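PDB 5UR2: bifunctional protein PutA from Bdellovibrio bacteriovorus, which probably converts proline to glutamate in two steps, using an FAD-dependent proline dehydrogenase and an NAD-dependent L-glutamate gamma-semialdehyde dehydrogenase activity. Local coordinates for residues Ala559-Leu564 with Asp599-Tyr604; Glu837-Lys840 with Phe846-Ser849; Glu22-Ala27 with Lys390-Asp395. One frame throughout, in Å; residues are numbered along the deposited sequence.

Along the chain contact 3 closes first, then contact 1, then contact 2, with none nested in another. Contact 3 ties a loop of the N-terminal region to helix 387-395, which lies between the last two strands, 379-382 and 400-406, of the proline dehydrogenase barrel. Contacts 1 and 2 both fall in the aldehyde dehydrogenase part, with centres about 44 Å apart: the first joins helices 554-570 and 587-611, the second links helix 825-841 to strand 843-847. Contact 3 is about 63 Å from each, centre to centre. The three thus sample separate regions of a bifunctional enzyme, one buried helix pair, one surface ion pair and one join between domains.

Contact 1. Residues Ala559-Leu564 with Asp599-Tyr604; sequences ALVDKL and DFCRYY
Val561 and Leu564 of helix 554-570 close on Cys601 of helix 587-611. Val561 CG1, placed anti to its backbone N (chi1 171°), lies 3.2 Å from Cys601 O and 3.8 Å from Cys601 CB. Leu564 adds CD2, 3.9 Å from Cys601 SG, so the small cysteine is touched on both its carbon and its sulfur. Beside this packing runs a polar pair: Arg602 NH1 meets Asp562 OD1 at 3.4 Å in a weak hydrogen bond within a salt bridge, the oxygen lying at the edge of the guanidinium and near its plane. A water donates to Arg602 O and, weakly, to Asp562 OD1, spanning the two helices beside the ion pair. Neither charge relies on this bond, since Asp562 OD2 pairs with Arg609 and Arg602 NH2 with Asp566, so the four charged residues are linked in turn, Arg609 to Asp562 to Arg602 to Asp566. Further out, Leu564 and Cys601 both touch Thr653 of helix 646-657. The axes approach to 8.5 Å and run nearly antiparallel, at 158°. Within the aldehyde dehydrogenase part of the chain, ahead in sequence of strand 623-638, this is a closely packed antiparallel helix pair with a small residue at the crossing.

Contact 2. Residues Glu837-Lys840 with Phe846-Ser849; sequences EAEK and FKGS
Glu839 and Lys847 meet through their charged ends, and all the tightness of this contact is in that one salt bridge. Lys847 NZ donates to Glu839 OE2 over a short 2.6 Å, coming from the syn side of the carboxylate but 32° out of its plane. The other oxygen is engaged much less: Glu839 OE1 stays 3.9 Å from Lys847 NZ, so the ammonium sits on one oxygen and does not straddle both. Between the two segments nothing else touches. The two backbones are far apart, Glu839 CA to Lys847 CA measuring 10.5 Å, and just 69 Å² of surface is buried. Two long side chains cross this gap, meeting at about a right angle; Lys847 leaves its strand with CG anti to the backbone N and then bends at chi3 (66°), which swings NZ onto the glutamate. With Lys847 exposed and Glu839 partly so, solvent probably weakens the attraction. On the protein side, Ala838 and Glu839 rest on Phe862, Lys847 touches Thr860, and Phe846 packs on Ala804 and Lys805 of helix 790-806. The bridge links the last turn of helix 825-841 to the end of strand 843-847, which follows it directly and pairs antiparallel with strand 860-863.

Contact 3. Residues Glu22-Ala27 with Lys390-Asp395; sequences ESQSKA and KKTIVD
Gln24 reaches from its loop to the last turn of helix 387-395 and spends its whole amide there. Its NE2 donates to Asp395 OD2 at 3.1 Å, nearly straight (166°) and in the amide plane, and to Thr392 OG1 at 3.2 Å, where the bond is more bent (153°) and the hydroxyl is tilted from that plane. Thr392 OG1 is also hydrogen-bonded to Pro388 O one turn back, which leaves it an acceptor toward Gln24. The amide oxygen has a weaker partner: Lys391 NZ lies 3.3 Å from Gln24 OE1, a weak hydrogen bond. Lys391 NZ makes its firmer bond within the helix, 3.0 Å to Asp395 OD2 on the syn lone pair, so this one oxygen takes both the ammonium and the amide. A bend at chi2 (82°) and another at chi4 fold Lys391 back so that CG and NZ both come to the OE1 side of the amide; CG packs 3.3 Å from Gln24 OE1 and 3.5 Å from Gln24 CD. Lys26 sets its CB toward the helix, but its NZ stays 6.8 Å from Lys391 NZ, two like charges not in contact. Crystal neighbours touching Gln24 and Lys26 may influence the loop. Beside the polar cluster, Thr392 also touches Arg20 and Met21 of helix 6-22, while Lys390 and Val394 turn to barrel residues Met138 and Met400. The chemistry implies one orientation of the amide: donors on NE2 meet two oxygens, while OE1 faces an ammonium. Asp395 thereby joins an ion pair between side chains one turn apart on the helix to the domain junction.

Contact 1. Residues Ala559-Leu564 with Asp599-Tyr604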
loop_
_atom_site.group_PDB
_atom_site.type_symbol
_atom_site.label_atom_id
_atom_site.label_comp_id
_atom_site.label_asym_id
_atom_site.label_seq_id
_atom_site.Cartn_x
_atom_site.Cartn_y
_atom_site.Cartn_z
ATOM N N ALA B 559 -4.574 -0.106 20.867
ATOM C CA ALA B 559 -4.675 -0.924 22.076
ATOM C C ALA B 559 -6.101 -0.921 22.638
ATOM O O ALA B 559 -6.565 -1.931 23.182
ATOM C CB ALA B 559 -3.674 -0.430 23.127
ATOM N N LEU B 560 -6.805 0.209 22.533
ATOM C CA LEU B 560 -8.209 0.245 22.949
ATOM C C LEU B 560 -9.052 -0.686 22.088
ATOM O O LEU B 560 -9.915 -1.410 22.603
ATOM C CB LEU B 560 -8.746 1.680 22.882
ATOM C CG LEU B 560 -8.326 2.552 24.078
ATOM C CD1 LEU B 560 -8.748 4.006 23.937
ATOM C CD2 LEU B 560 -8.926 1.979 25.359
ATOM N N VAL B 561 -8.780 -0.711 20.780
ATOM C CA VAL B 561 -9.499 -1.592 19.866
ATOM C C VAL B 561 -9.162 -3.061 20.136
ATOM O O VAL B 561 -10.028 -3.946 20.026
ATOM C CB VAL B 561 -9.202 -1.178 18.420
ATOM C CG1 VAL B 561 -9.775 -2.218 17.438
ATOM C CG2 VAL B 561 -9.811 0.178 18.184
ATOM N N ASP B 562 -7.903 -3.347 20.481
ATOM C CA ASP B 562 -7.542 -4.708 20.879
ATOM C C ASP B 562 -8.276 -5.127 22.144
ATOM O O ASP B 562 -8.718 -6.275 22.260
ATOM C CB ASP B 562 -6.030 -4.835 21.080
ATOM C CG ASP B 562 -5.288 -5.148 19.787
ATOM O OD1 ASP B 562 -5.828 -5.895 18.932
ATOM O OD2 ASP B 562 -4.147 -4.675 19.647
ATOM N N LYS B 563 -8.403 -4.216 23.115
ATOM C CA LYS B 563 -9.100 -4.572 24.340
ATOM C C LYS B 563 -10.563 -4.865 24.054
ATOM O O LYS B 563 -11.129 -5.813 24.609
ATOM C CB LYS B 563 -8.968 -3.459 25.386
ATOM C CG LYS B 563 -9.382 -3.900 26.799
ATOM C CD LYS B 563 -9.147 -2.798 27.843
ATOM C CE LYS B 563 -9.623 -3.220 29.243
ATOM N NZ LYS B 563 -9.646 -2.067 30.195
ATOM N N LEU B 564 -11.177 -4.092 23.147
ATOM C CA LEU B 564 -12.547 -4.379 22.726
ATOM C C LEU B 564 -12.666 -5.806 22.187
ATOM O O LEU B 564 -13.580 -6.547 22.564
ATOM C CB LEU B 564 -12.995 -3.360 21.676
ATOM C CG LEU B 564 -14.365 -3.616 21.041
ATOM C CD1 LEU B 564 -15.422 -3.655 22.123
ATOM C CD2 LEU B 564 -14.716 -2.582 19.950
ATOM N N ASP B 599 -12.460 -10.017 14.276
ATOM C CA ASP B 599 -11.510 -9.903 13.175
ATOM C C ASP B 599 -11.355 -8.459 12.714
ATOM O O ASP B 599 -10.236 -8.016 12.444
ATOM C CB ASP B 599 -11.939 -10.792 11.998
ATOM C CG ASP B 599 -11.683 -12.279 12.240
ATOM O OD1 ASP B 599 -10.933 -12.628 13.194
ATOM O OD2 ASP B 599 -12.214 -13.106 11.440
ATOM N N PHE B 600 -12.470 -7.726 12.577
ATOM C CA PHE B 600 -12.398 -6.312 12.187
ATOM C C PHE B 600 -11.546 -5.519 13.172
ATOM O O PHE B 600 -10.661 -4.744 12.775
ATOM C CB PHE B 600 -13.810 -5.710 12.094
ATOM C CG PHE B 600 -14.543 -6.015 10.802
ATOM C CD1 PHE B 600 -13.897 -5.916 9.568
ATOM C CD2 PHE B 600 -15.886 -6.369 10.824
ATOM C CE1 PHE B 600 -14.569 -6.186 8.374
ATOM C CE2 PHE B 600 -16.587 -6.649 9.626
ATOM C CZ PHE B 600 -15.914 -6.556 8.404
ATOM N N CYS B 601 -11.809 -5.705 14.469
ATOM C CA CYS B 601 -11.026 -5.070 15.521
ATOM C C CYS B 601 -9.539 -5.312 15.327
ATOM O O CYS B 601 -8.734 -4.372 15.262
ATOM C CB CYS B 601 -11.456 -5.613 16.884
ATOM S SG CYS B 601 -13.063 -5.071 17.445
ATOM N N ARG B 602 -9.152 -6.585 15.255
ATOM C CA ARG B 602 -7.728 -6.891 15.206
ATOM C C ARG B 602 -7.110 -6.446 13.887
ATOM O O ARG B 602 -5.986 -5.940 13.870
ATOM C CB ARG B 602 -7.505 -8.389 15.436
ATOM C CG ARG B 602 -8.095 -8.855 16.744
ATOM C CD ARG B 602 -7.178 -9.865 17.375
ATOM N NE ARG B 602 -7.784 -10.503 18.536
ATOM C CZ ARG B 602 -7.770 -10.008 19.768
ATOM N NH1 ARG B 602 -7.204 -8.831 20.026
ATOM N NH2 ARG B 602 -8.332 -10.696 20.754
ATOM N N TYR B 603 -7.836 -6.610 12.776
ATOM C CA TYR B 603 -7.282 -6.249 11.473
ATOM C C TYR B 603 -7.099 -4.740 11.345
ATOM O O TYR B 603 -6.046 -4.268 10.901
ATOM C CB TYR B 603 -8.178 -6.779 10.365
ATOM C CG TYR B 603 -7.670 -6.553 8.955
ATOM C CD1 TYR B 603 -6.884 -7.512 8.315
ATOM C CD2 TYR B 603 -8.002 -5.395 8.248
ATOM C CE1 TYR B 603 -6.428 -7.323 6.987
ATOM C CE2 TYR B 603 -7.554 -5.192 6.943
ATOM C CZ TYR B 603 -6.771 -6.158 6.314
ATOM O OH TYR B 603 -6.339 -5.953 5.025
ATOM N N TYR B 604 -8.108 -3.955 11.726
ATOM C CA TYR B 604 -7.931 -2.516 11.578
ATOM C C TYR B 604 -6.920 -2.003 12.592
ATOM O O TYR B 604 -6.175 -1.067 12.292
ATOM C CB TYR B 604 -9.277 -1.781 11.689
ATOM C CG TYR B 604 -10.228 -2.166 10.564
ATOM C CD1 TYR B 604 -9.754 -2.365 9.267
ATOM C CD2 TYR B 604 -11.584 -2.384 10.811
ATOM C CE1 TYR B 604 -10.603 -2.732 8.230
ATOM C CE2 TYR B 604 -12.451 -2.770 9.788
ATOM C CZ TYR B 604 -11.949 -2.946 8.496
ATOM O OH TYR B 604 -12.789 -3.326 7.477
HETATM O O HOH W 1 -4.326 -6.759 16.098
#

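Contact 2. Residues Glu837-Lys840 with Phe846-Ser849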
loop_
_atom_site.group_PDB
_atom_site.type_symbol
_atom_site.label_atom_id
_atom_site.label_comp_id
_atom_site.label_asym_id
_atom_site.label_seq_id
_atom_site.Cartn_x
_atom_site.Cartn_y
_atom_site.Cartn_z
ATOM N N GLU B 837 -46.439 -13.149 -6.226
ATOM C CA GLU B 837 -46.365 -12.625 -7.586
ATOM C C GLU B 837 -45.598 -13.581 -8.487
ATOM O O GLU B 837 -46.050 -13.909 -9.589
ATOM C CB GLU B 837 -45.715 -11.236 -7.587
ATOM N N ALA B 838 -44.468 -14.096 -8.001
ATOM C CA ALA B 838 -43.640 -14.972 -8.818
ATOM C C ALA B 838 -44.350 -16.280 -9.152
ATOM O O ALA B 838 -44.131 -16.841 -10.233
ATOM C CB ALA B 838 -42.321 -15.250 -8.096
ATOM N N GLU B 839 -45.209 -16.777 -8.255
ATOM C CA GLU B 839 -45.948 -17.998 -8.558
ATOM C C GLU B 839 -46.920 -17.816 -9.710
ATOM O O GLU B 839 -47.345 -18.810 -10.304
ATOM C CB GLU B 839 -46.696 -18.496 -7.329
ATOM C CG GLU B 839 -45.782 -19.139 -6.306
ATOM C CD GLU B 839 -46.549 -19.842 -5.210
ATOM O OE1 GLU B 839 -47.202 -20.877 -5.500
ATOM O OE2 GLU B 839 -46.514 -19.347 -4.063
ATOM N N LYS B 840 -47.313 -16.581 -10.012
ATOM C CA LYS B 840 -48.183 -16.342 -11.153
ATOM C C LYS B 840 -47.418 -16.291 -12.463
ATOM O O LYS B 840 -48.037 -16.380 -13.525
ATOM C CB LYS B 840 -48.974 -15.051 -10.941
ATOM C CG LYS B 840 -49.870 -15.107 -9.714
ATOM C CD LYS B 840 -50.553 -13.782 -9.473
ATOM C CE LYS B 840 -51.506 -13.855 -8.291
ATOM N NZ LYS B 840 -52.274 -12.577 -8.133
ATOM N N PHE B 846 -40.137 -25.744 -5.802
ATOM C CA PHE B 846 -40.127 -26.187 -4.416
ATOM C C PHE B 846 -40.524 -25.039 -3.499
ATOM O O PHE B 846 -40.043 -23.912 -3.663
ATOM C CB PHE B 846 -38.744 -26.709 -4.024
ATOM C CG PHE B 846 -38.563 -26.887 -2.550
ATOM C CD1 PHE B 846 -39.168 -27.948 -1.886
ATOM C CD2 PHE B 846 -37.780 -25.996 -1.823
ATOM C CE1 PHE B 846 -38.991 -28.124 -0.516
ATOM C CE2 PHE B 846 -37.597 -26.163 -0.457
ATOM C CZ PHE B 846 -38.203 -27.232 0.200
ATOM N N LYS B 847 -41.369 -25.341 -2.516
ATOM C CA LYS B 847 -41.639 -24.427 -1.413
ATOM C C LYS B 847 -41.719 -25.243 -0.134
ATOM O O LYS B 847 -42.547 -26.152 -0.028
ATOM C CB LYS B 847 -42.925 -23.620 -1.640
ATOM C CG LYS B 847 -43.234 -22.611 -0.522
ATOM C CD LYS B 847 -43.993 -21.365 -1.023
ATOM C CE LYS B 847 -45.383 -21.684 -1.518
ATOM N NZ LYS B 847 -46.224 -20.467 -1.775
ATOM N N GLY B 848 -40.870 -24.900 0.845
ATOM C CA GLY B 848 -40.767 -25.664 2.071
ATOM C C GLY B 848 -41.896 -25.384 3.053
ATOM O O GLY B 848 -42.647 -24.422 2.920
ATOM N N SER B 849 -42.004 -26.264 4.044
ATOM C CA SER B 849 -42.966 -26.127 5.123
ATOM C C SER B 849 -42.329 -25.407 6.294
ATOM O O SER B 849 -41.140 -25.563 6.559
ATOM C CB SER B 849 -43.457 -27.504 5.570
ATOM O OG SER B 849 -44.056 -28.179 4.481
#

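Contact 3. Residues Glu22-Ala27 with Lys390-Asp395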
loop_
_atom_site.group_PDB
_atom_site.type_symbol
_atom_site.label_atom_id
_atom_site.label_comp_id
_atom_site.label_asym_id
_atom_site.label_seq_id
_atom_site.Cartn_x
_atom_site.Cartn_y
_atom_site.Cartn_z
ATOM N N GLU B 22 9.909 -61.996 -2.940
ATOM C CA GLU B 22 10.716 -62.132 -4.144
ATOM C C GLU B 22 10.357 -63.379 -4.935
ATOM O O GLU B 22 10.599 -63.417 -6.146
ATOM C CB GLU B 22 12.201 -62.187 -3.787
ATOM C CG GLU B 22 12.704 -61.087 -2.869
ATOM C CD GLU B 22 14.177 -61.272 -2.531
ATOM O OE1 GLU B 22 14.743 -60.449 -1.778
ATOM O OE2 GLU B 22 14.772 -62.252 -3.026
ATOM N N SER B 23 9.780 -64.392 -4.287
ATOM C CA SER B 23 9.425 -65.648 -4.936
ATOM C C SER B 23 8.016 -65.652 -5.521
ATOM O O SER B 23 7.640 -66.636 -6.167
ATOM C CB SER B 23 9.570 -66.812 -3.950
ATOM N N GLN B 24 7.236 -64.590 -5.318
ATOM C CA GLN B 24 5.919 -64.464 -5.931
ATOM C C GLN B 24 6.025 -64.036 -7.398
ATOM O O GLN B 24 7.026 -63.467 -7.843
ATOM C CB GLN B 24 5.054 -63.432 -5.189
ATOM C CG GLN B 24 4.907 -63.637 -3.698
ATOM C CD GLN B 24 4.218 -64.951 -3.356
ATOM O OE1 GLN B 24 3.718 -65.660 -4.237
ATOM N NE2 GLN B 24 4.183 -65.277 -2.067
ATOM N N SER B 25 4.972 -64.322 -8.159
ATOM C CA SER B 25 4.867 -63.845 -9.534
ATOM C C SER B 25 3.721 -62.844 -9.680
ATOM O O SER B 25 2.975 -62.865 -10.659
ATOM C CB SER B 25 4.725 -65.010 -10.515
ATOM O OG SER B 25 3.515 -65.714 -10.329
ATOM N N LYS B 26 3.574 -61.947 -8.707
ATOM C CA LYS B 26 2.514 -60.950 -8.703
ATOM C C LYS B 26 3.060 -59.577 -9.088
ATOM O O LYS B 26 4.236 -59.267 -8.869
ATOM C CB LYS B 26 1.835 -60.879 -7.330
ATOM C CG LYS B 26 1.088 -62.152 -6.909
ATOM C CD LYS B 26 -0.052 -62.482 -7.878
ATOM C CE LYS B 26 -0.936 -63.633 -7.385
ATOM N NZ LYS B 26 -1.772 -64.191 -8.491
ATOM N N ALA B 27 2.189 -58.753 -9.667
ATOM C CA ALA B 27 2.576 -57.446 -10.174
ATOM C C ALA B 27 2.476 -56.382 -9.091
ATOM O O ALA B 27 1.651 -56.466 -8.177
ATOM C CB ALA B 27 1.702 -57.036 -11.362
ATOM N N LYS B 390 0.105 -59.293 0.011
ATOM C CA LYS B 390 -1.138 -60.014 0.289
ATOM C C LYS B 390 -0.970 -61.523 0.139
ATOM O O LYS B 390 -1.342 -62.302 1.029
ATOM C CB LYS B 390 -2.223 -59.512 -0.669
ATOM C CG LYS B 390 -3.666 -59.682 -0.220
ATOM C CD LYS B 390 -4.608 -59.105 -1.285
ATOM C CE LYS B 390 -4.627 -57.567 -1.270
ATOM N NZ LYS B 390 -5.425 -56.951 -2.387
ATOM N N LYS B 391 -0.428 -61.953 -1.004
ATOM C CA LYS B 391 -0.266 -63.381 -1.252
ATOM C C LYS B 391 0.661 -64.013 -0.224
ATOM O O LYS B 391 0.399 -65.121 0.258
ATOM C CB LYS B 391 0.264 -63.595 -2.670
ATOM C CG LYS B 391 0.694 -65.013 -2.988
ATOM C CD LYS B 391 -0.470 -65.895 -3.374
ATOM C CE LYS B 391 0.018 -67.115 -4.155
ATOM N NZ LYS B 391 1.211 -67.745 -3.513
ATOM N N THR B 392 1.737 -63.306 0.141
ATOM C CA THR B 392 2.684 -63.827 1.125
ATOM C C THR B 392 2.017 -64.041 2.481
ATOM O O THR B 392 2.206 -65.088 3.112
ATOM C CB THR B 392 3.882 -62.880 1.249
ATOM O OG1 THR B 392 4.600 -62.845 0.010
ATOM C CG2 THR B 392 4.826 -63.344 2.350
ATOM N N ILE B 393 1.220 -63.068 2.936
ATOM C CA ILE B 393 0.514 -63.199 4.212
ATOM C C ILE B 393 -0.360 -64.444 4.223
ATOM O O ILE B 393 -0.443 -65.155 5.233
ATOM C CB ILE B 393 -0.332 -61.944 4.501
ATOM C CG1 ILE B 393 0.525 -60.686 4.580
ATOM C CG2 ILE B 393 -1.115 -62.131 5.779
ATOM C CD1 ILE B 393 1.504 -60.690 5.707
ATOM N N VAL B 394 -1.052 -64.709 3.111
ATOM C CA VAL B 394 -1.902 -65.894 3.021
ATOM C C VAL B 394 -1.056 -67.159 3.080
ATOM O O VAL B 394 -1.410 -68.128 3.766
ATOM C CB VAL B 394 -2.761 -65.840 1.742
ATOM C CG1 VAL B 394 -3.570 -67.123 1.583
ATOM C CG2 VAL B 394 -3.672 -64.622 1.757
ATOM N N ASP B 395 0.061 -67.181 2.342
ATOM C CA ASP B 395 0.950 -68.340 2.386
ATOM C C ASP B 395 1.445 -68.606 3.800
ATOM O O ASP B 395 1.634 -69.765 4.183
ATOM C CB ASP B 395 2.150 -68.147 1.457
ATOM C CG ASP B 395 1.772 -68.150 -0.016
ATOM O OD1 ASP B 395 0.705 -68.710 -0.370
ATOM O OD2 ASP B 395 2.565 -67.605 -0.820
#